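PDB 5FUI: endo-1,3-beta-glucanase, family GH16 from Zobellia galactanivorans, which probably binds the beta-1,3-glucan laminarin through its C-terminal family 6 carbohydrate-binding module, serving a marine laminarinase that cleaves this polysaccharide. Local coordinates for residues K12-S17 with I125-I130; C29-E34 with Q96-V101; R63-V68 with P90-W95. All blocks are in the same frame, centred on the assembly; numbering follows the deposited sequence.

Contact 1: K12-S17 with I125-I130; sequences KIEAES and INWIRI. With MG (magnesium ion), chain E.
Ile13 and Ile128 form the hydrogen-bonded pair of an antiparallel ladder between residues 12-14 and 125-130, whose short axes come within 4.6 Å. Ile13 N reaches Ile128 O at 2.7 Å, Ile128 N reaches Ile13 O at 2.9 Å, and both donors lie in the plane of the carbonyl they meet. Lys12-Arg129 and Glu14-Trp127 flank them as non-hydrogen-bonded pairs. Past Glu14 the chain bends off, held by one more bond, Ala15 N to Asn126 O, with the donor well above the carbonyl plane. Asn126 O also binds the magnesium ion, at 2.4 Å. Asn126 grips the ion a second time through OD1, while Glu14 OE1 and Glu16 OE1 come from the other segment; a water and Glu34 O complete six ligands. Beyond this site, Lys12 lies over the Trp127 indole. With CG anti to the backbone N (chi1 -174°) and the chain extended, Lys12 CE sits over the five-membered ring, 3.4 Å from Trp127 CD1. Lys12 NZ makes a cation-pi contact at 4.2 Å from the centroid of that Trp127 ring. The isoleucines face inward, Ile13 CD1 touching Ile130 CD1 at 3.9 Å, against strands 44-52 and 110-118. Were Trp127 an alanine, Lys12 would probably lose the surface its chain rests on, leaving its ammonium with a long salt bridge to Glu14 and free to swing. Magnesium thus ties the turn of residues 14-17 to the strand, and two carboxylates so close together are probably tolerated because each gives one oxygen to the cation.

Contact 2: C29-E34 with Q96-V101; sequences CSEGGE and QNWTTV. With MG (magnesium ion), chain E.
The beta-hairpin joining strands 25-28 and 34-37 lays its tip, Cys29, Ser30 and Glu31, against Trp98 on the edge strand 97-107 of the four-stranded sheet. A type I turn from Cys29 to Gly32 shapes this tip, closed by the bond from Gly32 N to Cys29 O, and three side chains descend from it onto the indole. Cys29 SG makes a sulfur-aromatic contact, 3.7 Å from Trp98 CZ2, approaching the six-membered ring obliquely. The same sulfur accepts a bond from Glu31 N, which helps fix the turn. Ser30 OG sits at the edge of the indole, in its plane, and takes a weak, bent bond from Trp98 NE1 at 3.1 Å (128° at the hydrogen). Its chi1 of 66° tucks the hydroxyl between the backbone N and the carbonyl carbon, where it can reach this edge. Glu31 crosses the Trp98 side chain at a slant, Glu31 CG 3.6 Å from Trp98 CD1 and Glu31 OE2 3.3 Å from Trp98 CB, and its carboxylate plane is tilted 35° from the ring. The polar end of Glu31 is held from elsewhere, OE2 by a salt bridge to Arg63 and OE1 by a hydrogen bond from Asn126, so the carboxylate that brushes the ring joins two neighbouring strands of the sheet. The tryptophan in turn packs on Asn126 and on Arg63 and Ala65, so the hairpin lies over the end of the sheet near its metal site. At the far end of the loop the backbone itself becomes a ligand, with Glu34 O bound to magnesium at 2.3 Å.

Contact 3: R63-V68 with P90-W95; sequences RVASAV and PNTGGW
Ala67 presses its methyl onto one face of the Trp95 indole, CB lying 3.4 Å from Trp95 CE2 in a CH-pi contact with the five-membered ring. Val68 CG2 approaches the far end of the ring obliquely, 4.3 Å from Trp95 CH2. The tryptophan's first bond leads away from residues 63-68, and the torsions (chi1 -64°, chi2 114°) bring the indole back over them. Away from the ring, at the backbone of the same loop, Ala65 CB lies 3.5 Å from Trp95 O. The polar part of the contact centres on Ser66 O, which takes a weak bond from Thr92 N at 2.9 Å. Thr92 OG1 also lies close to that oxygen, though its stronger partner is probably Asn97 O, just after the loop.

Two small turns set up these groups. Ser66 OG accepts from Val68 N at 3.0 Å, an ST turn that bends the chain as it leaves the strand, and the same hydroxyl bonds to Gly122 O. Asn91 OD1 accepts from Gly93 N at 2.8 Å in the carbonyl plane, an Asx turn that curls residues 91-93 around Ser66 O. The other end of that amide bonds to Asp69, while a water bridges Asn91 ND2 and Ala67 O.

A bound 2-aminomethyl-pyridine touches Trp95, consistent with the loop site of family 6 modules, where aromatic rings stack on sugars. Val64 touches Pro90 on one side of the contact and Ile125 of strand 124-131 in the interior. Strand 56-66, which carries this end of the contact, runs between strands 124-131 and 97-107, and the loop of residues 90-95 leads directly into the latter.

In the fold
The three contacts belong to one beta-sandwich module and all reach its four-stranded sheet, ordered 10-14, 124-131, 56-66, 97-107. Contact 1 joins the first two strands, contact 3 folds a loop onto the end of the third, and contact 2 lays a hairpin tip against the start of the fourth. Along the chain the segments enclose one another: contact 1 outermost, then contact 2, then contact 3. Centres of contacts 1 and 2, and of 2 and 3, lie about 10 Å apart; those of 1 and 3, about 16 Å. Magnesium joins contacts 1 and 2, and Arg63 pairs its backbone with Asn126 and Trp127, so the metal site and the probable ligand-binding loops share one continuous framework.

Contact 1: K12-S17 with I125-I130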
ATOM      1  N   LYS A  12       4.072  10.827  -2.719  1.00 15.50           N
ATOM      2  CA  LYS A  12       4.534   9.463  -2.938  1.00 14.54           C
ATOM      3  C   LYS A  12       5.174   8.930  -1.680  1.00 14.88           C
ATOM      4  O   LYS A  12       6.091   9.583  -1.091  1.00 19.66           O
ATOM      5  CB  LYS A  12       5.463   9.393  -4.165  1.00 18.02           C
ATOM      6  CG  LYS A  12       5.907   8.016  -4.596  1.00 20.36           C
ATOM      7  CD  LYS A  12       6.622   8.244  -5.932  1.00 27.34           C
ATOM      8  CE  LYS A  12       7.090   6.964  -6.517  1.00 29.87           C
ATOM      9  NZ  LYS A  12       8.239   7.127  -7.435  1.00 31.89           N
ATOM     10  N   ILE A  13       4.655   7.797  -1.180  1.00 10.99           N
ATOM     11  CA  ILE A  13       5.164   7.128   0.047  1.00 11.09           C
ATOM     12  C   ILE A  13       5.885   5.874  -0.399  1.00 11.82           C
ATOM     13  O   ILE A  13       5.263   4.947  -0.949  1.00 12.27           O
ATOM     14  CB  ILE A  13       4.041   6.703   1.002  1.00 11.08           C
ATOM     15  CG1 ILE A  13       3.218   7.923   1.398  1.00 12.87           C
ATOM     16  CG2 ILE A  13       4.535   5.975   2.260  1.00 12.89           C
ATOM     17  CD1 ILE A  13       1.807   7.524   1.871  1.00 15.22           C
ATOM     18  N   GLU A  14       7.216   5.787  -0.172  1.00 11.67           N
ATOM     19  CA  GLU A  14       7.937   4.576  -0.557  1.00 11.78           C
ATOM     20  C   GLU A  14       7.473   3.482   0.395  1.00 12.20           C
ATOM     21  O   GLU A  14       7.370   3.713   1.596  1.00 12.13           O
ATOM     22  CB  GLU A  14       9.489   4.733  -0.513  1.00 13.12           C
ATOM     23  CG  GLU A  14       9.958   5.726  -1.570  1.00 16.35           C
ATOM     24  CD  GLU A  14       9.661   5.179  -3.038  1.00 18.60           C
ATOM     25  OE1 GLU A  14       9.537   3.913  -3.270  1.00 20.10           O
ATOM     26  OE2 GLU A  14       9.586   5.994  -3.962  1.00 32.38           O
ATOM     27  N   ALA A  15       7.093   2.328  -0.122  1.00 11.41           N
ATOM     28  CA  ALA A  15       6.440   1.315   0.741  1.00 11.05           C
ATOM     29  C   ALA A  15       7.409   0.826   1.846  1.00 10.04           C
ATOM     30  O   ALA A  15       6.962   0.295   2.876  1.00 10.78           O
ATOM     31  CB  ALA A  15       5.918   0.132  -0.106  1.00 10.95           C
ATOM     32  N   GLU A  16       8.742   0.861   1.538  1.00 11.90           N
ATOM     33  CA  GLU A  16       9.761   0.377   2.484  1.00 13.35           C
ATOM     34  C   GLU A  16       9.963   1.381   3.645  1.00 14.08           C
ATOM     35  O   GLU A  16      10.762   1.129   4.507  1.00 15.88           O
ATOM     36  CB  GLU A  16      11.048   0.029   1.727  1.00 13.11           C
ATOM     37  CG  GLU A  16      11.856   1.232   1.247  1.00 14.74           C
ATOM     38  CD  GLU A  16      11.456   1.721  -0.140  1.00 15.44           C
ATOM     39  OE1 GLU A  16      10.319   1.440  -0.634  1.00 15.28           O
ATOM     40  OE2 GLU A  16      12.294   2.362  -0.820  1.00 19.12           O
ATOM     41  N   SER A  17       9.283   2.522   3.620  1.00 11.63           N
ATOM     42  CA  SER A  17       9.454   3.612   4.605  1.00 12.48           C
ATOM     43  C   SER A  17       8.580   3.464   5.815  1.00 12.61           C
ATOM     44  O   SER A  17       8.459   4.400   6.625  1.00 13.71           O
ATOM     45  CB  SER A  17       9.251   4.976   3.926  1.00 14.73           C
ATOM     46  OG  SER A  17       7.858   5.241   3.723  1.00 16.85           O
ATOM     47  N   ILE A 125       5.005  -4.750  -2.875  1.00  8.84           N
ATOM     48  CA  ILE A 125       4.634  -3.366  -3.138  1.00  8.54           C
ATOM     49  C   ILE A 125       5.863  -2.445  -3.081  1.00  9.10           C
ATOM     50  O   ILE A 125       6.696  -2.566  -2.183  1.00  9.70           O
ATOM     51  CB  ILE A 125       3.514  -2.924  -2.143  1.00  8.10           C
ATOM     52  CG1 ILE A 125       3.187  -1.462  -2.406  1.00  8.65           C
ATOM     53  CG2 ILE A 125       3.973  -3.161  -0.639  1.00 10.82           C
ATOM     54  CD1 ILE A 125       1.855  -1.039  -1.769  1.00 10.03           C
ATOM     55  N   ASN A 126       5.919  -1.538  -4.047  1.00  7.98           N
ATOM     56  CA  ASN A 126       7.039  -0.634  -4.237  1.00  9.02           C
ATOM     57  C   ASN A 126       6.748   0.748  -3.560  1.00  9.46           C
ATOM     58  O   ASN A 126       7.580   1.264  -2.763  1.00 11.22           O
ATOM     59  CB  ASN A 126       7.341  -0.456  -5.753  1.00  9.78           C
ATOM     60  CG  ASN A 126       8.501   0.472  -6.053  1.00 12.94           C
ATOM     61  OD1 ASN A 126       9.248   0.866  -5.187  1.00 13.89           O
ATOM     62  ND2 ASN A 126       8.662   0.814  -7.348  1.00 12.24           N
ATOM     63  N   TRP A 127       5.553   1.293  -3.828  1.00  9.81           N
ATOM     64  CA  TRP A 127       5.198   2.598  -3.282  1.00  9.58           C
ATOM     65  C   TRP A 127       3.682   2.747  -3.352  1.00  8.30           C
ATOM     66  O   TRP A 127       2.968   1.965  -3.953  1.00 10.44           O
ATOM     67  CB  TRP A 127       5.908   3.794  -4.041  1.00 10.66           C
ATOM     68  CG  TRP A 127       5.896   3.770  -5.523  1.00 10.07           C
ATOM     69  CD1 TRP A 127       6.993   3.528  -6.365  1.00 10.39           C
ATOM     70  CD2 TRP A 127       4.752   4.029  -6.396  1.00 10.73           C
ATOM     71  NE1 TRP A 127       6.581   3.612  -7.712  1.00 11.85           N
ATOM     72  CE2 TRP A 127       5.258   3.930  -7.784  1.00 10.77           C
ATOM     73  CE3 TRP A 127       3.373   4.359  -6.191  1.00 10.00           C
ATOM     74  CZ2 TRP A 127       4.457   4.185  -8.885  1.00 11.32           C
ATOM     75  CZ3 TRP A 127       2.576   4.542  -7.347  1.00 10.74           C
ATOM     76  CH2 TRP A 127       3.096   4.435  -8.638  1.00 12.09           C
ATOM     77  N   ILE A 128       3.253   3.810  -2.663  1.00  9.80           N
ATOM     78  CA  ILE A 128       1.896   4.292  -2.597  1.00  9.44           C
ATOM     79  C   ILE A 128       1.910   5.764  -3.096  1.00 10.54           C
ATOM     80  O   ILE A 128       2.846   6.524  -2.758  1.00 11.84           O
ATOM     81  CB  ILE A 128       1.312   4.251  -1.149  1.00  9.77           C
ATOM     82  CG1 ILE A 128       1.441   2.840  -0.532  1.00 11.30           C
ATOM     83  CG2 ILE A 128      -0.146   4.742  -1.154  1.00 10.20           C
ATOM     84  CD1 ILE A 128       2.514   2.759   0.534  1.00 16.67           C
ATOM     85  N   ARG A 129       0.911   6.178  -3.891  1.00  9.44           N
ATOM     86  CA  ARG A 129       0.839   7.593  -4.337  1.00 10.01           C
ATOM     87  C   ARG A 129      -0.562   8.071  -4.112  1.00  9.78           C
ATOM     88  O   ARG A 129      -1.524   7.490  -4.590  1.00 11.96           O
ATOM     89  CB  ARG A 129       1.302   7.661  -5.823  1.00 13.10           C
ATOM     90  CG  ARG A 129       1.335   9.061  -6.410  1.00 14.37           C
ATOM     91  CD  ARG A 129       2.200   9.131  -7.680  1.00 14.52           C
ATOM     92  NE  ARG A 129       1.670   8.291  -8.721  1.00 15.47           N
ATOM     93  CZ  ARG A 129       2.375   7.674  -9.705  1.00 16.40           C
ATOM     94  NH1 ARG A 129       3.717   7.873  -9.778  1.00 17.49           N
ATOM     95  NH2 ARG A 129       1.660   6.881 -10.584  1.00 17.12           N
ATOM     96  N   ILE A 130      -0.636   9.238  -3.468  1.00 10.55           N
ATOM     97  CA  ILE A 130      -1.903   9.842  -3.100  1.00 11.37           C
ATOM     98  C   ILE A 130      -2.098  11.148  -3.898  1.00 12.16           C
ATOM     99  O   ILE A 130      -1.183  12.002  -3.833  1.00 14.60           O
ATOM    100  CB  ILE A 130      -2.014  10.104  -1.582  1.00 11.38           C
ATOM    101  CG1 ILE A 130      -1.900   8.744  -0.830  1.00 12.53           C
ATOM    102  CG2 ILE A 130      -3.329  10.855  -1.247  1.00 13.58           C
ATOM    103  CD1 ILE A 130      -1.640   8.863   0.705  1.00 12.70           C
TER
HETATM  104 MG    MG E1386       9.944   1.422  -3.000  1.00 10.89          MG
HETATM  105  O   HOH W   1      11.847   2.648  -3.589  1.00 30.25           O

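Contact 2: C29-E34 with Q96-V101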
ATOM      1  N   CYS A  29      14.484  -3.423  -5.495  1.00 13.15           N
ATOM      2  CA  CYS A  29      13.338  -3.412  -6.420  1.00 12.52           C
ATOM      3  C   CYS A  29      13.936  -3.110  -7.849  1.00 10.92           C
ATOM      4  O   CYS A  29      14.801  -2.220  -7.984  1.00 10.83           O
ATOM      5  CB  CYS A  29      12.388  -2.298  -5.962  1.00 11.36           C
ATOM      6  SG  CYS A  29      10.964  -2.073  -7.034  1.00 11.49           S
ATOM      7  N   SER A  30      13.360  -3.738  -8.843  1.00  9.64           N
ATOM      8  CA  SER A  30      13.763  -3.517 -10.247  1.00  9.61           C
ATOM      9  C   SER A  30      13.511  -2.118 -10.723  1.00 11.17           C
ATOM     10  O   SER A  30      14.118  -1.694 -11.701  1.00 12.25           O
ATOM     11  CB  SER A  30      13.060  -4.514 -11.193  1.00 12.65           C
ATOM     12  OG  SER A  30      11.643  -4.270 -11.220  1.00 12.57           O
ATOM     13  N   GLU A  31      12.619  -1.400 -10.040  1.00  9.27           N
ATOM     14  CA  GLU A  31      12.305   0.001 -10.350  1.00 10.77           C
ATOM     15  C   GLU A  31      13.143   1.002  -9.575  1.00 10.67           C
ATOM     16  O   GLU A  31      12.872   2.207  -9.639  1.00 13.84           O
ATOM     17  CB  GLU A  31      10.805   0.284 -10.160  1.00 10.44           C
ATOM     18  CG  GLU A  31      10.016  -0.635 -11.074  1.00 12.86           C
ATOM     19  CD  GLU A  31       8.530  -0.273 -11.260  1.00 11.42           C
ATOM     20  OE1 GLU A  31       7.917   0.302 -10.345  1.00 11.20           O
ATOM     21  OE2 GLU A  31       8.007  -0.573 -12.333  1.00 11.89           O
ATOM     22  N   GLY A  32      14.170   0.480  -8.871  1.00 12.62           N
ATOM     23  CA  GLY A  32      15.084   1.292  -8.055  1.00 14.50           C
ATOM     24  C   GLY A  32      14.597   1.286  -6.615  1.00 15.24           C
ATOM     25  O   GLY A  32      13.428   1.009  -6.319  1.00 14.53           O
ATOM     26  N   GLY A  33      15.522   1.628  -5.727  1.00 15.59           N
ATOM     27  CA  GLY A  33      15.209   1.569  -4.305  1.00 16.09           C
ATOM     28  C   GLY A  33      14.878   0.128  -3.865  1.00 14.08           C
ATOM     29  O   GLY A  33      15.442  -0.863  -4.329  1.00 13.79           O
ATOM     30  N   GLU A  34      13.904   0.060  -2.976  1.00 13.07           N
ATOM     31  CA  GLU A  34      13.484  -1.210  -2.354  1.00 11.77           C
ATOM     32  C   GLU A  34      11.996  -1.395  -2.613  1.00  9.87           C
ATOM     33  O   GLU A  34      11.254  -0.416  -2.872  1.00 11.98           O
ATOM     34  CB  GLU A  34      13.831  -1.312  -0.790  1.00 11.00           C
ATOM     35  CG  GLU A  34      15.310  -1.363  -0.544  1.00 16.84           C
ATOM     36  CD  GLU A  34      15.551  -1.175   0.962  1.00 17.38           C
ATOM     37  OE1 GLU A  34      15.260  -0.057   1.491  1.00 21.53           O
ATOM     38  OE2 GLU A  34      15.950  -2.150   1.602  1.00 22.02           O
ATOM     39  N   GLN A  96       8.851  -9.085  -9.921  1.00 11.08           N
ATOM     40  CA  GLN A  96       9.263  -7.728 -10.285  1.00 11.16           C
ATOM     41  C   GLN A  96       8.607  -7.296 -11.568  1.00 13.15           C
ATOM     42  O   GLN A  96       9.152  -6.541 -12.298  1.00 11.48           O
ATOM     43  CB  GLN A  96      10.816  -7.554 -10.320  1.00 11.49           C
ATOM     44  CG  GLN A  96      11.551  -7.917  -9.032  1.00 10.61           C
ATOM     45  CD  GLN A  96      11.409  -6.876  -7.941  1.00 11.66           C
ATOM     46  OE1 GLN A  96      11.401  -7.255  -6.743  1.00 13.14           O
ATOM     47  NE2 GLN A  96      11.389  -5.648  -8.279  1.00 10.80           N
ATOM     48  N   ASN A  97       7.425  -7.817 -11.816  1.00 11.91           N
ATOM     49  CA  ASN A  97       6.582  -7.324 -12.902  1.00 11.34           C
ATOM     50  C   ASN A  97       5.574  -6.364 -12.268  1.00 11.29           C
ATOM     51  O   ASN A  97       4.658  -6.819 -11.615  1.00 10.42           O
ATOM     52  CB  ASN A  97       5.830  -8.454 -13.628  1.00 12.46           C
ATOM     53  CG  ASN A  97       6.735  -9.315 -14.466  1.00 13.05           C
ATOM     54  OD1 ASN A  97       6.258 -10.271 -15.059  1.00 15.88           O
ATOM     55  ND2 ASN A  97       7.939  -9.011 -14.533  1.00 13.24           N
ATOM     56  N   TRP A  98       5.787  -5.070 -12.403  1.00  9.13           N
ATOM     57  CA  TRP A  98       4.994  -4.114 -11.587  1.00  9.91           C
ATOM     58  C   TRP A  98       3.842  -3.561 -12.353  1.00 10.96           C
ATOM     59  O   TRP A  98       3.887  -3.419 -13.594  1.00 11.75           O
ATOM     60  CB  TRP A  98       5.940  -2.947 -11.193  1.00  9.86           C
ATOM     61  CG  TRP A  98       7.023  -3.457 -10.323  1.00 10.83           C
ATOM     62  CD1 TRP A  98       8.328  -3.837 -10.706  1.00 11.15           C
ATOM     63  CD2 TRP A  98       6.889  -3.713  -8.902  1.00 10.66           C
ATOM     64  NE1 TRP A  98       8.997  -4.350  -9.598  1.00 10.06           N
ATOM     65  CE2 TRP A  98       8.172  -4.307  -8.480  1.00  9.85           C
ATOM     66  CE3 TRP A  98       5.889  -3.505  -7.955  1.00 10.87           C
ATOM     67  CZ2 TRP A  98       8.402  -4.702  -7.151  1.00  9.98           C
ATOM     68  CZ3 TRP A  98       6.122  -3.988  -6.635  1.00 10.63           C
ATOM     69  CH2 TRP A  98       7.371  -4.516  -6.228  1.00 11.04           C
ATOM     70  N   THR A  99       2.770  -3.220 -11.605  1.00  8.55           N
ATOM     71  CA  THR A  99       1.588  -2.590 -12.166  1.00  9.75           C
ATOM     72  C   THR A  99       0.993  -1.656 -11.114  1.00  8.19           C
ATOM     73  O   THR A  99       1.317  -1.802  -9.916  1.00 10.24           O
ATOM     74  CB  THR A  99       0.561  -3.692 -12.645  1.00 11.70           C
ATOM     75  OG1 THR A  99      -0.361  -3.018 -13.520  1.00 13.79           O
ATOM     76  CG2 THR A  99      -0.181  -4.318 -11.422  1.00 11.19           C
ATOM     77  N   THR A 100       0.170  -0.717 -11.532  1.00  9.80           N
ATOM     78  CA  THR A 100      -0.426   0.207 -10.568  1.00  9.47           C
ATOM     79  C   THR A 100      -1.927   0.027 -10.449  1.00  9.38           C
ATOM     80  O   THR A 100      -2.671   0.140 -11.441  1.00 11.02           O
ATOM     81  CB  THR A 100      -0.139   1.653 -11.005  1.00  8.59           C
ATOM     82  OG1 THR A 100       1.299   1.828 -11.125  1.00  9.97           O
ATOM     83  CG2 THR A 100      -0.597   2.651  -9.912  1.00  9.70           C
ATOM     84  N   VAL A 101      -2.362  -0.383  -9.247  1.00  8.59           N
ATOM     85  CA  VAL A 101      -3.809  -0.454  -8.980  1.00  8.78           C
ATOM     86  C   VAL A 101      -4.181   0.753  -8.123  1.00  9.83           C
ATOM     87  O   VAL A 101      -3.322   1.449  -7.557  1.00 10.07           O
ATOM     88  CB  VAL A 101      -4.204  -1.806  -8.294  1.00  9.83           C
ATOM     89  CG1 VAL A 101      -3.898  -2.994  -9.269  1.00 13.91           C
ATOM     90  CG2 VAL A 101      -3.477  -1.945  -6.913  1.00 11.55           C
TER
HETATM   91 MG    MG E1386       9.944   1.422  -3.000  1.00 10.89          MG
HETATM   92  O   HOH W   1      11.847   2.648  -3.589  1.00 30.25           O

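Contact 3: R63-V68 with P90-W95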
ATOM      1  N   ARG A  63       1.764   0.602  -6.288  1.00  7.80           N
ATOM      2  CA  ARG A  63       2.674  -0.026  -7.271  1.00  8.41           C
ATOM      3  C   ARG A  63       3.028  -1.381  -6.767  1.00  7.85           C
ATOM      4  O   ARG A  63       3.754  -1.545  -5.776  1.00  9.81           O
ATOM      5  CB  ARG A  63       3.874   0.872  -7.515  1.00  8.32           C
ATOM      6  CG  ARG A  63       4.856   0.442  -8.638  1.00 10.03           C
ATOM      7  CD  ARG A  63       4.095   0.593  -9.971  1.00  9.96           C
ATOM      8  NE  ARG A  63       5.021   0.359 -11.099  1.00  8.94           N
ATOM      9  CZ  ARG A  63       4.617   0.317 -12.373  1.00 10.38           C
ATOM     10  NH1 ARG A  63       3.310   0.482 -12.701  1.00 11.75           N
ATOM     11  NH2 ARG A  63       5.516   0.066 -13.353  1.00 12.77           N
ATOM     12  N   VAL A  64       2.427  -2.393  -7.402  1.00  7.89           N
ATOM     13  CA  VAL A  64       2.389  -3.795  -6.854  1.00  8.49           C
ATOM     14  C   VAL A  64       2.850  -4.829  -7.889  1.00  9.04           C
ATOM     15  O   VAL A  64       2.819  -4.561  -9.092  1.00  9.26           O
ATOM     16  CB  VAL A  64       0.969  -4.180  -6.338  1.00  7.55           C
ATOM     17  CG1 VAL A  64       0.635  -3.294  -5.108  1.00  9.08           C
ATOM     18  CG2 VAL A  64      -0.108  -4.059  -7.417  1.00  9.76           C
ATOM     19  N   ALA A  65       3.244  -6.020  -7.425  1.00  8.26           N
ATOM     20  CA  ALA A  65       3.559  -7.128  -8.311  1.00  8.42           C
ATOM     21  C   ALA A  65       3.154  -8.417  -7.664  1.00  9.62           C
ATOM     22  O   ALA A  65       3.139  -8.524  -6.400  1.00  9.33           O
ATOM     23  CB  ALA A  65       5.090  -7.153  -8.483  1.00  9.70           C
ATOM     24  N   SER A  66       2.939  -9.469  -8.518  1.00  9.14           N
ATOM     25  CA  SER A  66       2.726 -10.795  -7.917  1.00  9.91           C
ATOM     26  C   SER A  66       2.926 -11.811  -9.022  1.00  9.64           C
ATOM     27  O   SER A  66       2.480 -11.609 -10.160  1.00 10.28           O
ATOM     28  CB  SER A  66       1.313 -10.978  -7.345  1.00 10.65           C
ATOM     29  OG  SER A  66       1.236 -12.301  -6.809  1.00 10.36           O
ATOM     30  N   ALA A  67       3.585 -12.919  -8.643  1.00 10.01           N
ATOM     31  CA  ALA A  67       3.638 -14.072  -9.560  1.00 12.20           C
ATOM     32  C   ALA A  67       2.470 -15.047  -9.401  1.00 13.61           C
ATOM     33  O   ALA A  67       2.447 -16.093 -10.153  1.00 15.17           O
ATOM     34  CB  ALA A  67       4.977 -14.788  -9.430  1.00 13.49           C
ATOM     35  N   VAL A  68       1.512 -14.750  -8.496  1.00 13.41           N
ATOM     36  CA  VAL A  68       0.462 -15.682  -8.170  1.00 13.93           C
ATOM     37  C   VAL A  68      -0.873 -14.935  -8.215  1.00 14.11           C
ATOM     38  O   VAL A  68      -0.942 -13.725  -8.415  1.00 12.79           O
ATOM     39  CB  VAL A  68       0.686 -16.417  -6.822  1.00 13.42           C
ATOM     40  CG1 VAL A  68       1.982 -17.221  -6.913  1.00 15.32           C
ATOM     41  CG2 VAL A  68       0.634 -15.439  -5.653  1.00 15.64           C
ATOM     42  N   PRO A  90      -3.171  -7.932  -9.132  1.00  9.63           N
ATOM     43  CA  PRO A  90      -3.182  -8.806 -10.284  1.00 11.15           C
ATOM     44  C   PRO A  90      -2.026  -9.772 -10.249  1.00 10.60           C
ATOM     45  O   PRO A  90      -0.960  -9.470  -9.711  1.00 10.46           O
ATOM     46  CB  PRO A  90      -3.024  -7.829 -11.493  1.00 11.55           C
ATOM     47  CG  PRO A  90      -3.640  -6.528 -10.902  1.00 11.29           C
ATOM     48  CD  PRO A  90      -3.119  -6.494  -9.496  1.00 11.13           C
ATOM     49  N   ASN A  91      -2.233 -10.909 -10.894  1.00 10.30           N
ATOM     50  CA  ASN A  91      -1.093 -11.804 -11.203  1.00  8.93           C
ATOM     51  C   ASN A  91      -0.338 -11.211 -12.410  1.00  9.60           C
ATOM     52  O   ASN A  91      -0.796 -11.256 -13.588  1.00 11.19           O
ATOM     53  CB  ASN A  91      -1.574 -13.195 -11.505  1.00 10.82           C
ATOM     54  CG  ASN A  91      -0.414 -14.144 -11.707  1.00 10.20           C
ATOM     55  OD1 ASN A  91       0.697 -13.752 -12.022  1.00 11.58           O
ATOM     56  ND2 ASN A  91      -0.700 -15.485 -11.505  1.00 12.43           N
ATOM     57  N   THR A  92       0.706 -10.461 -12.125  1.00  9.71           N
ATOM     58  CA  THR A  92       1.471  -9.770 -13.166  1.00 10.30           C
ATOM     59  C   THR A  92       2.536 -10.694 -13.745  1.00 11.87           C
ATOM     60  O   THR A  92       3.273 -10.280 -14.646  1.00 12.24           O
ATOM     61  CB  THR A  92       2.204  -8.542 -12.567  1.00 11.02           C
ATOM     62  OG1 THR A  92       3.127  -9.021 -11.558  1.00  9.96           O
ATOM     63  CG2 THR A  92       1.181  -7.545 -11.914  1.00 13.11           C
ATOM     64  N   GLY A  93       2.511 -11.978 -13.247  1.00 10.55           N
ATOM     65  CA  GLY A  93       3.430 -13.016 -13.795  1.00 12.38           C
ATOM     66  C   GLY A  93       4.866 -12.919 -13.359  1.00 12.50           C
ATOM     67  O   GLY A  93       5.709 -13.618 -13.946  1.00 13.53           O
ATOM     68  N   GLY A  94       5.218 -12.114 -12.371  1.00 11.06           N
ATOM     69  CA  GLY A  94       6.607 -12.137 -11.911  1.00 10.19           C
ATOM     70  C   GLY A  94       6.674 -11.254 -10.685  1.00  9.99           C
ATOM     71  O   GLY A  94       5.831 -10.322 -10.491  1.00 12.06           O
ATOM     72  N   TRP A  95       7.656 -11.547  -9.834  1.00 10.74           N
ATOM     73  CA  TRP A  95       7.841 -10.829  -8.566  1.00 10.89           C
ATOM     74  C   TRP A  95       8.304  -9.386  -8.740  1.00 12.46           C
ATOM     75  O   TRP A  95       8.202  -8.557  -7.828  1.00 11.48           O
ATOM     76  CB  TRP A  95       8.766 -11.634  -7.666  1.00 11.23           C
ATOM     77  CG  TRP A  95       8.141 -12.961  -7.307  1.00 11.52           C
ATOM     78  CD1 TRP A  95       8.557 -14.221  -7.666  1.00 12.37           C
ATOM     79  CD2 TRP A  95       6.916 -13.126  -6.532  1.00 12.73           C
ATOM     80  NE1 TRP A  95       7.661 -15.171  -7.168  1.00 14.59           N
ATOM     81  CE2 TRP A  95       6.642 -14.553  -6.475  1.00 14.39           C
ATOM     82  CE3 TRP A  95       6.041 -12.240  -5.858  1.00 12.72           C
ATOM     83  CZ2 TRP A  95       5.565 -15.068  -5.750  1.00 15.92           C
ATOM     84  CZ3 TRP A  95       4.945 -12.750  -5.187  1.00 15.14           C
ATOM     85  CH2 TRP A  95       4.724 -14.154  -5.114  1.00 15.38           C
TER
HETATM   86  O   HOH W   2       1.039 -18.100 -11.355  1.00 26.23           O